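Local coordinates for protein acetyltransferase (PDB 6AO7) that binds acetyl-CoA and, as a dimeric member of the GNAT family, probably transfers the acetyl group to an acceptor that is not established, at residues D131-F136 with M155-M160; D40-S45 with C60-P65; H16-G21 with G46-A51. All blocks are in the same frame, centred on the assembly; numbering follows the deposited sequence.

Contact 1 of 3, residues D131-F136 with M155-M160; sequences DIRKNF and MILLTM. With SO4 (sulfate ion), chain C.
M155 lays its thioether over the F136 ring and against R133, the residue paired with it across the strands. SD stands 4.4 Å from the centroid of the F136 ring and only 9° off the ring normal, a Met-aromatic contact over the face. M155 CE reaches F136 CE2 at 3.6 Å. The methionine chain runs extended with CG anti to the backbone N (chi1 165°) and then bends at chi3, which brings the methyl back to the ring; the flexible, polarisable thioether can lie against the aromatic face and the guanidinium at once. R133 lies alongside M155 and points the same way, its NH1 3.6 Å from M155 SD. One face of the guanidinium receives L157 CD1, so its flat, weakly hydrated surface is used for packing, and R133 also touches W66.

Beneath these side chains the strands run antiparallel. D131 with L157 and R133 with M155 are hydrogen-bonded pairs, I132 with I156 the non-hydrogen-bonded pair between them. The bond from R133 N to M155 O is 2.8 Å long and nearly straight at 179°. R133 O accepts from M155 N and, across the type II turn R133-F136, from F136 N; the two donors come from opposite faces of its plane. This is the 128-133 edge of the mixed GNAT sheet, with 155-161 between it and 106-112.

On the other face I132 CD1 meets I156 CG2 at 4.3 Å, and both isoleucines pack on I129 of the second subunit, branched apolar residues suited to a dimer interface. At the turn N135 ND2 donates to sulfate O4 over 3.1 Å; R128 of the second subunit binds the same anion, which probably came from the crystallisation liquor.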
loop_
_atom_site.group_PDB
_atom_site.type_symbol
_atom_site.label_atom_id
_atom_site.label_comp_id
_atom_site.label_asym_id
_atom_site.label_seq_id
_atom_site.Cartn_x
_atom_site.Cartn_y
_atom_site.Cartn_z
ATOM N N ASP A 131 -2.747 4.954 -9.012
ATOM C CA ASP A 131 -1.679 4.916 -10.006
ATOM C C ASP A 131 -0.359 4.532 -9.357
ATOM O O ASP A 131 -0.109 4.853 -8.193
ATOM C CB ASP A 131 -1.506 6.273 -10.703
ATOM C CG ASP A 131 -2.683 6.641 -11.576
ATOM O OD1 ASP A 131 -2.729 6.165 -12.729
ATOM O OD2 ASP A 131 -3.557 7.407 -11.106
ATOM N N ILE A 132 0.494 3.854 -10.129
ATOM C CA ILE A 132 1.873 3.574 -9.732
ATOM C C ILE A 132 2.810 4.313 -10.684
ATOM O O ILE A 132 2.662 4.211 -11.907
ATOM C CB ILE A 132 2.180 2.066 -9.738
ATOM C CG1 ILE A 132 1.060 1.289 -9.048
ATOM C CG2 ILE A 132 3.519 1.806 -9.052
ATOM C CD1 ILE A 132 0.780 1.791 -7.656
ATOM N N ARG A 133 3.772 5.039 -10.129
ATOM C CA ARG A 133 4.838 5.685 -10.894
ATOM C C ARG A 133 6.126 4.889 -10.680
ATOM O O ARG A 133 6.858 5.123 -9.720
ATOM C CB ARG A 133 5.021 7.142 -10.465
ATOM C CG ARG A 133 3.839 8.054 -10.749
ATOM C CD ARG A 133 4.130 9.493 -10.317
ATOM N NE ARG A 133 3.078 10.426 -10.720
ATOM C CZ ARG A 133 3.088 11.727 -10.444
ATOM N NH1 ARG A 133 4.098 12.254 -9.765
ATOM N NH2 ARG A 133 2.088 12.500 -10.846
ATOM N N LYS A 134 6.419 3.972 -11.601
ATOM C CA LYS A 134 7.560 3.077 -11.429
ATOM C C LYS A 134 8.875 3.847 -11.434
ATOM O O LYS A 134 9.128 4.668 -12.322
ATOM C CB LYS A 134 7.571 2.016 -12.527
ATOM C CG LYS A 134 8.740 1.042 -12.423
ATOM C CD LYS A 134 8.769 0.079 -13.597
ATOM C CE LYS A 134 10.017 -0.788 -13.571
ATOM N NZ LYS A 134 10.009 -1.798 -14.666
ATOM N N ASN A 135 9.719 3.572 -10.437
ATOM C CA ASN A 135 11.054 4.165 -10.324
ATOM C C ASN A 135 11.027 5.688 -10.197
ATOM O O ASN A 135 12.020 6.350 -10.505
ATOM C CB ASN A 135 11.952 3.754 -11.501
ATOM C CG ASN A 135 12.519 2.353 -11.338
ATOM O OD1 ASN A 135 12.626 1.835 -10.223
ATOM N ND2 ASN A 135 12.894 1.738 -12.451
ATOM N N PHE A 136 9.916 6.258 -9.722
ATOM C CA PHE A 136 9.850 7.703 -9.533
ATOM C C PHE A 136 10.951 8.192 -8.597
ATOM O O PHE A 136 11.656 9.163 -8.900
ATOM C CB PHE A 136 8.481 8.111 -8.988
ATOM C CG PHE A 136 8.392 9.576 -8.627
ATOM C CD1 PHE A 136 8.074 10.519 -9.590
ATOM C CD2 PHE A 136 8.638 10.005 -7.330
ATOM C CE1 PHE A 136 8.007 11.866 -9.268
ATOM C CE2 PHE A 136 8.570 11.343 -7.005
ATOM C CZ PHE A 136 8.250 12.272 -7.972
ATOM N N MET A 155 6.461 5.554 -6.707
ATOM C CA MET A 155 5.463 6.395 -6.067
ATOM C C MET A 155 4.091 5.762 -6.235
ATOM O O MET A 155 3.722 5.364 -7.345
ATOM C CB MET A 155 5.455 7.810 -6.638
ATOM C CG MET A 155 4.209 8.548 -6.241
ATOM S SD MET A 155 4.263 10.269 -6.714
ATOM C CE MET A 155 5.380 10.872 -5.441
ATOM N N ILE A 156 3.355 5.647 -5.130
ATOM C CA ILE A 156 1.953 5.252 -5.150
ATOM C C ILE A 156 1.109 6.511 -5.128
ATOM O O ILE A 156 1.212 7.317 -4.195
ATOM C CB ILE A 156 1.606 4.351 -3.956
ATOM C CG1 ILE A 156 2.548 3.160 -3.924
ATOM C CG2 ILE A 156 0.144 3.934 -4.030
ATOM C CD1 ILE A 156 2.403 2.359 -2.657
ATOM N N LEU A 157 0.284 6.696 -6.152
ATOM C CA LEU A 157 -0.538 7.894 -6.267
ATOM C C LEU A 157 -1.955 7.564 -5.817
ATOM O O LEU A 157 -2.535 6.575 -6.273
ATOM C CB LEU A 157 -0.536 8.402 -7.712
ATOM C CG LEU A 157 -0.630 9.903 -8.004
ATOM C CD1 LEU A 157 0.615 10.634 -7.526
ATOM C CD2 LEU A 157 -0.860 10.159 -9.482
ATOM N N LEU A 158 -2.506 8.388 -4.932
ATOM C CA LEU A 158 -3.872 8.233 -4.458
ATOM C C LEU A 158 -4.674 9.475 -4.815
ATOM O O LEU A 158 -4.142 10.580 -4.847
ATOM C CB LEU A 158 -3.942 8.010 -2.935
ATOM C CG LEU A 158 -3.107 6.881 -2.333
ATOM C CD1 LEU A 158 -1.710 7.369 -1.932
ATOM C CD2 LEU A 158 -3.826 6.274 -1.096
ATOM N N THR A 159 -5.970 9.284 -5.047
ATOM C CA THR A 159 -6.825 10.322 -5.596
ATOM C C THR A 159 -8.131 10.349 -4.838
ATOM O O THR A 159 -8.723 9.304 -4.568
ATOM C CB THR A 159 -7.145 10.097 -7.077
ATOM O OG1 THR A 159 -5.929 9.978 -7.821
ATOM C CG2 THR A 159 -7.958 11.255 -7.617
ATOM N N MET A 160 -8.594 11.549 -4.531
ATOM C CA MET A 160 -9.877 11.741 -3.878
ATOM C C MET A 160 -10.743 12.604 -4.774
ATOM O O MET A 160 -10.312 13.683 -5.192
ATOM C CB MET A 160 -9.711 12.409 -2.518
ATOM C CG MET A 160 -11.024 12.738 -1.864
ATOM S SD MET A 160 -10.756 13.765 -0.417
ATOM C CE MET A 160 -12.431 14.297 -0.073
HETATM S S SO4 C . 14.122 -1.789 -12.433
HETATM O O1 SO4 C . 14.261 -3.142 -12.964
HETATM O O2 SO4 C . 15.139 -1.557 -11.410
HETATM O O3 SO4 C . 12.800 -1.629 -11.837
HETATM O O4 SO4 C . 14.281 -0.828 -13.522
#

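Contact 2 of 3, residues D40-S45 with C60-P65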
loop_
_atom_site.group_PDB
_atom_site.type_symbol
_atom_site.label_atom_id
_atom_site.label_comp_id
_atom_site.label_asym_id
_atom_site.label_seq_id
_atom_site.Cartn_x
_atom_site.Cartn_y
_atom_site.Cartn_z
ATOM N N ASP A 40 11.660 23.760 -3.063
ATOM C CA ASP A 40 11.621 25.129 -3.568
ATOM C C ASP A 40 10.919 25.212 -4.921
ATOM O O ASP A 40 10.288 26.228 -5.231
ATOM C CB ASP A 40 13.044 25.702 -3.641
ATOM C CG ASP A 40 13.556 26.192 -2.282
ATOM O OD1 ASP A 40 14.757 26.003 -1.977
ATOM O OD2 ASP A 40 12.752 26.758 -1.508
ATOM N N GLN A 41 10.967 24.140 -5.718
ATOM C CA GLN A 41 10.317 24.175 -7.028
ATOM C C GLN A 41 8.795 24.183 -6.902
ATOM O O GLN A 41 8.115 24.949 -7.592
ATOM C CB GLN A 41 10.767 22.992 -7.885
ATOM C CG GLN A 41 10.291 23.106 -9.320
ATOM C CD GLN A 41 10.557 21.861 -10.139
ATOM O OE1 GLN A 41 11.208 20.922 -9.673
ATOM N NE2 GLN A 41 10.046 21.845 -11.368
ATOM N N TYR A 42 8.228 23.327 -6.048
ATOM C CA TYR A 42 6.778 23.419 -5.941
ATOM C C TYR A 42 6.334 24.528 -4.998
ATOM O O TYR A 42 5.146 24.861 -4.985
ATOM C CB TYR A 42 6.117 22.072 -5.551
ATOM C CG TYR A 42 6.705 21.245 -4.427
ATOM C CD1 TYR A 42 7.347 20.040 -4.697
ATOM C CD2 TYR A 42 6.558 21.623 -3.089
ATOM C CE1 TYR A 42 7.862 19.246 -3.673
ATOM C CE2 TYR A 42 7.068 20.815 -2.046
ATOM C CZ TYR A 42 7.720 19.642 -2.358
ATOM O OH TYR A 42 8.241 18.848 -1.364
ATOM N N LEU A 43 7.245 25.135 -4.233
ATOM C CA LEU A 43 6.872 26.369 -3.556
ATOM C C LEU A 43 6.682 27.507 -4.548
ATOM O O LEU A 43 5.945 28.451 -4.251
ATOM C CB LEU A 43 7.911 26.747 -2.496
ATOM C CG LEU A 43 7.921 25.818 -1.270
ATOM C CD1 LEU A 43 9.049 26.190 -0.308
ATOM C CD2 LEU A 43 6.566 25.865 -0.567
ATOM N N THR A 44 7.291 27.412 -5.736
ATOM C CA THR A 44 7.166 28.473 -6.739
ATOM C C THR A 44 5.718 28.654 -7.179
ATOM O O THR A 44 5.197 29.777 -7.198
ATOM C CB THR A 44 8.049 28.160 -7.951
ATOM O OG1 THR A 44 9.424 28.152 -7.554
ATOM C CG2 THR A 44 7.851 29.191 -9.039
ATOM N N SER A 45 5.056 27.563 -7.551
ATOM C CA SER A 45 3.703 27.620 -8.086
ATOM C C SER A 45 2.660 27.087 -7.116
ATOM O O SER A 45 1.463 27.172 -7.405
ATOM C CB SER A 45 3.621 26.843 -9.405
ATOM O OG SER A 45 4.075 25.512 -9.221
ATOM N N CYS A 60 2.736 21.492 8.366
ATOM C CA CYS A 60 2.597 22.268 7.136
ATOM C C CYS A 60 2.136 21.357 6.017
ATOM O O CYS A 60 2.294 20.133 6.083
ATOM C CB CYS A 60 3.918 22.942 6.739
ATOM S SG CYS A 60 5.271 21.767 6.430
ATOM N N TYR A 61 1.578 21.973 4.975
ATOM C CA TYR A 61 1.354 21.268 3.719
ATOM C C TYR A 61 1.475 22.251 2.552
ATOM O O TYR A 61 1.361 23.470 2.717
ATOM C CB TYR A 61 -0.002 20.544 3.686
ATOM C CG TYR A 61 -1.247 21.405 3.771
ATOM C CD1 TYR A 61 -1.762 22.047 2.637
ATOM C CD2 TYR A 61 -1.954 21.525 4.971
ATOM C CE1 TYR A 61 -2.926 22.792 2.705
ATOM C CE2 TYR A 61 -3.129 22.274 5.048
ATOM C CZ TYR A 61 -3.607 22.905 3.909
ATOM O OH TYR A 61 -4.771 23.640 3.958
ATOM N N VAL A 62 1.732 21.690 1.372
ATOM C CA VAL A 62 1.848 22.443 0.127
ATOM C C VAL A 62 0.850 21.880 -0.880
ATOM O O VAL A 62 0.864 20.668 -1.169
ATOM C CB VAL A 62 3.268 22.374 -0.450
ATOM C CG1 VAL A 62 3.318 23.110 -1.798
ATOM C CG2 VAL A 62 4.267 22.930 0.547
ATOM N N LEU A 63 -0.006 22.756 -1.412
ATOM C CA LEU A 63 -0.914 22.423 -2.503
ATOM C C LEU A 63 -0.310 22.882 -3.820
ATOM O O LEU A 63 0.156 24.020 -3.926
ATOM C CB LEU A 63 -2.272 23.091 -2.311
ATOM C CG LEU A 63 -3.264 22.380 -1.403
ATOM C CD1 LEU A 63 -4.457 23.260 -1.188
ATOM C CD2 LEU A 63 -3.689 21.043 -2.047
ATOM N N TYR A 64 -0.367 22.013 -4.829
ATOM C CA TYR A 64 0.337 22.217 -6.095
ATOM C C TYR A 64 -0.591 21.868 -7.252
ATOM O O TYR A 64 -0.743 20.684 -7.592
ATOM C CB TYR A 64 1.597 21.355 -6.141
ATOM C CG TYR A 64 2.329 21.336 -7.468
ATOM C CD1 TYR A 64 2.199 20.269 -8.345
ATOM C CD2 TYR A 64 3.176 22.380 -7.822
ATOM C CE1 TYR A 64 2.889 20.247 -9.553
ATOM C CE2 TYR A 64 3.869 22.370 -9.023
ATOM C CZ TYR A 64 3.722 21.303 -9.884
ATOM O OH TYR A 64 4.410 21.297 -11.076
ATOM N N PRO A 65 -1.223 22.865 -7.880
ATOM C CA PRO A 65 -2.151 22.570 -8.986
ATOM C C PRO A 65 -1.456 21.926 -10.180
ATOM O O PRO A 65 -0.372 22.340 -10.590
ATOM C CB PRO A 65 -2.715 23.947 -9.351
ATOM C CG PRO A 65 -2.569 24.784 -8.075
ATOM C CD PRO A 65 -1.304 24.268 -7.429
HETATM O O HOH W 1 1.077 24.720 -10.321
#
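The helix segment 40-45 passes over strand 60-65 with 8.0 Å between their axes and 66° between their directions, and Y42 and Y64 bring their CA atoms to 6.6 Å. Y42 carries much of the contact. Its CG sits between the backbone N and the carbonyl carbon (chi1 46°), and from there CD2 meets V62 CG1 at 3.8 Å, the two side chains crossing at about a right angle. The other branch of the valine, CG2, takes L43 CD2 at 3.9 Å. A short, forked residue thus offers one methyl to each of two neighbours on the helix, and L29 and L48 add to the apolar surroundings of V62.

Y64 reaches from the strand across to the helix, to the side chains of Y42 and S45. Its first torsion, 173°, turns the ring away from its own backbone N and sets it beside Y42 CB, which lies 3.7 Å from Y64 CD2. S45 OG approaches the edge of that ring, near its plane, 3.2 Å from Y64 CE2. A small residue such as serine fits here; its hydroxyl also has a weak bond to a water that donates to P65 O at 2.8 Å, so the margin of the contact is wet while its middle is apolar.

The phenol of Y42 is buried, and its OH is hydrogen-bonded to D33 and N75, which ties the helix to the inner strand 70-78. A helix laid across the antiparallel strands that follow it belongs to the N-terminal half of the GNAT fold, here bordering an acetyl-CoA site, with the Y42 side chain about 6 Å from a bound acetyl-CoA.

Contact 3 of 3, residues H16-G21 with G46-A51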
loop_
_atom_site.group_PDB
_atom_site.type_symbol
_atom_site.label_atom_id
_atom_site.label_comp_id
_atom_site.label_asym_id
_atom_site.label_seq_id
_atom_site.Cartn_x
_atom_site.Cartn_y
_atom_site.Cartn_z
ATOM N N HIS A 16 -3.001 28.532 8.702
ATOM C CA HIS A 16 -3.026 29.760 7.926
ATOM C C HIS A 16 -2.042 29.644 6.774
ATOM O O HIS A 16 -1.059 28.900 6.865
ATOM C CB HIS A 16 -2.654 30.986 8.777
ATOM C CG HIS A 16 -3.814 31.600 9.496
ATOM N ND1 HIS A 16 -4.335 31.074 10.659
ATOM C CD2 HIS A 16 -4.552 32.701 9.217
ATOM C CE1 HIS A 16 -5.345 31.824 11.064
ATOM N NE2 HIS A 16 -5.496 32.818 10.208
ATOM N N PRO A 17 -2.287 30.355 5.675
ATOM C CA PRO A 17 -1.297 30.383 4.597
ATOM C C PRO A 17 -0.025 31.071 5.061
ATOM O O PRO A 17 -0.050 31.970 5.906
ATOM C CB PRO A 17 -2.002 31.176 3.485
ATOM C CG PRO A 17 -3.071 31.946 4.178
ATOM C CD PRO A 17 -3.505 31.109 5.333
ATOM N N HIS A 18 1.098 30.635 4.498
ATOM C CA HIS A 18 2.377 31.281 4.767
ATOM C C HIS A 18 2.414 32.704 4.197
ATOM O O HIS A 18 2.039 32.930 3.041
ATOM C CB HIS A 18 3.509 30.447 4.174
ATOM C CG HIS A 18 4.835 31.135 4.219
ATOM N ND1 HIS A 18 5.305 31.907 3.177
ATOM C CD2 HIS A 18 5.776 31.200 5.192
ATOM C CE1 HIS A 18 6.484 32.407 3.503
ATOM N NE2 HIS A 18 6.794 31.988 4.718
ATOM N N THR A 19 2.889 33.654 5.012
ATOM C CA THR A 19 3.029 35.068 4.647
ATOM C C THR A 19 4.437 35.379 4.145
ATOM O O THR A 19 5.428 34.966 4.749
ATOM C CB THR A 19 2.750 35.975 5.854
ATOM O OG1 THR A 19 1.387 35.869 6.263
ATOM C CG2 THR A 19 3.057 37.431 5.528
ATOM N N ALA A 20 4.518 36.155 3.065
ATOM C CA ALA A 20 5.808 36.622 2.571
ATOM C C ALA A 20 6.592 37.322 3.677
ATOM O O ALA A 20 6.038 38.099 4.459
ATOM C CB ALA A 20 5.606 37.580 1.396
ATOM N N GLY A 21 7.895 37.038 3.736
ATOM C CA GLY A 21 8.764 37.537 4.782
ATOM C C GLY A 21 8.901 36.600 5.968
ATOM O O GLY A 21 9.915 36.650 6.670
ATOM N N GLY A 46 3.080 26.547 -5.974
ATOM C CA GLY A 46 2.166 26.021 -4.988
ATOM C C GLY A 46 1.844 27.036 -3.898
ATOM O O GLY A 46 2.283 28.183 -3.918
ATOM N N GLU A 47 1.047 26.579 -2.936
ATOM C CA GLU A 47 0.623 27.392 -1.806
ATOM C C GLU A 47 0.977 26.654 -0.528
ATOM O O GLU A 47 0.583 25.492 -0.349
ATOM C CB GLU A 47 -0.882 27.670 -1.833
ATOM C CG GLU A 47 -1.363 28.469 -3.017
ATOM C CD GLU A 47 -2.857 28.705 -2.946
ATOM O OE1 GLU A 47 -3.630 27.781 -3.291
ATOM O OE2 GLU A 47 -3.255 29.805 -2.508
ATOM N N LEU A 48 1.709 27.330 0.355
ATOM C CA LEU A 48 2.177 26.731 1.600
ATOM C C LEU A 48 1.272 27.164 2.747
ATOM O O LEU A 48 0.929 28.350 2.865
ATOM C CB LEU A 48 3.628 27.136 1.886
ATOM C CG LEU A 48 4.191 26.887 3.286
ATOM C CD1 LEU A 48 4.347 25.390 3.510
ATOM C CD2 LEU A 48 5.508 27.637 3.512
ATOM N N TYR A 49 0.898 26.201 3.586
ATOM C CA TYR A 49 0.044 26.431 4.740
ATOM C C TYR A 49 0.771 25.958 5.992
ATOM O O TYR A 49 1.495 24.961 5.960
ATOM C CB TYR A 49 -1.298 25.691 4.582
ATOM C CG TYR A 49 -2.169 26.280 3.499
ATOM C CD1 TYR A 49 -1.956 25.961 2.162
ATOM C CD2 TYR A 49 -3.186 27.173 3.808
ATOM C CE1 TYR A 49 -2.741 26.504 1.172
ATOM C CE2 TYR A 49 -3.974 27.730 2.815
ATOM C CZ TYR A 49 -3.752 27.382 1.501
ATOM O OH TYR A 49 -4.551 27.922 0.517
ATOM N N LEU A 50 0.598 26.685 7.085
ATOM C CA LEU A 50 1.327 26.439 8.322
ATOM C C LEU A 50 0.335 26.122 9.430
ATOM O O LEU A 50 -0.639 26.859 9.619
ATOM C CB LEU A 50 2.177 27.656 8.722
ATOM C CG LEU A 50 3.124 28.254 7.676
ATOM C CD1 LEU A 50 3.848 29.460 8.235
ATOM C CD2 LEU A 50 4.109 27.199 7.166
ATOM N N ALA A 51 0.595 25.043 10.172
ATOM C CA ALA A 51 -0.222 24.664 11.318
ATOM C C ALA A 51 0.500 25.083 12.593
ATOM O O ALA A 51 1.643 24.677 12.818
ATOM C CB ALA A 51 -0.498 23.160 11.328
#
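H18 is wedged against L48 and L50, and this is the close-packed part of the contact. H18 CB lies 3.5 Å from L48 CD2, and the same leucine methyl approaches the imidazole obliquely, while L50 CD1 comes to the ring edge, 4.0 Å from H18 CD2. A chi1 of 171° places the imidazole trans to the main-chain nitrogen, and the ring reaches out beside the two leucines; its far nitrogen, NE2, is hydrogen-bonded to T22 O. Histidine suits the spot because its carbon side can pack on aliphatic branches while a ring nitrogen holds the backbone beyond. I24 and P25 extend this apolar patch.

The side bearing P17 and Y49 is looser. P17 CB touches Y49 CE2 at 4.0 Å, and the proline is exposed, whereas the tyrosine is buried and its ring meets that of Y61. H16 is on L50's face but at its exposed margin, where H16 CB comes no nearer than 4.7 Å, to L50 O.

Between the two sides run antiparallel backbone bonds. H16 and L50 form a hydrogen-bonded pair, with L50 N to H16 O at 2.8 Å, and H18 N donates to L48 O at 2.8 Å and 175°. P17 has no N-H to give, which costs nothing in its non-hydrogen-bonded pairing with Y49. The short edge strand 14-17 is therefore joined to strand 47-53 by main-chain bonding, with hydrophobic burial concentrated around H18.

How the contacts relate
All three contacts reach the same mixed sheet. Contact 3 joins the edge strand 14-17 to 47-53, and contact 1 joins the opposite edge strand, 128-133, to 155-161; their centres are 26 Å apart, on opposite sides of the chain's centre. Contact 2 lies 10 Å from contact 3, centre to centre, and adjoins it directly: strands 56-65 and 47-53 are neighbours, and E47 N is 2.9 Å from L63 O, a probable hydrogen bond. Contacts 1 and 2 do not touch, with nearest atoms about 8 Å apart, yet the side chains of M155 and Y42 each lie about 6 Å from a bound acetyl-CoA. The side chain of L48 in contact 3 is about 11 Å from one.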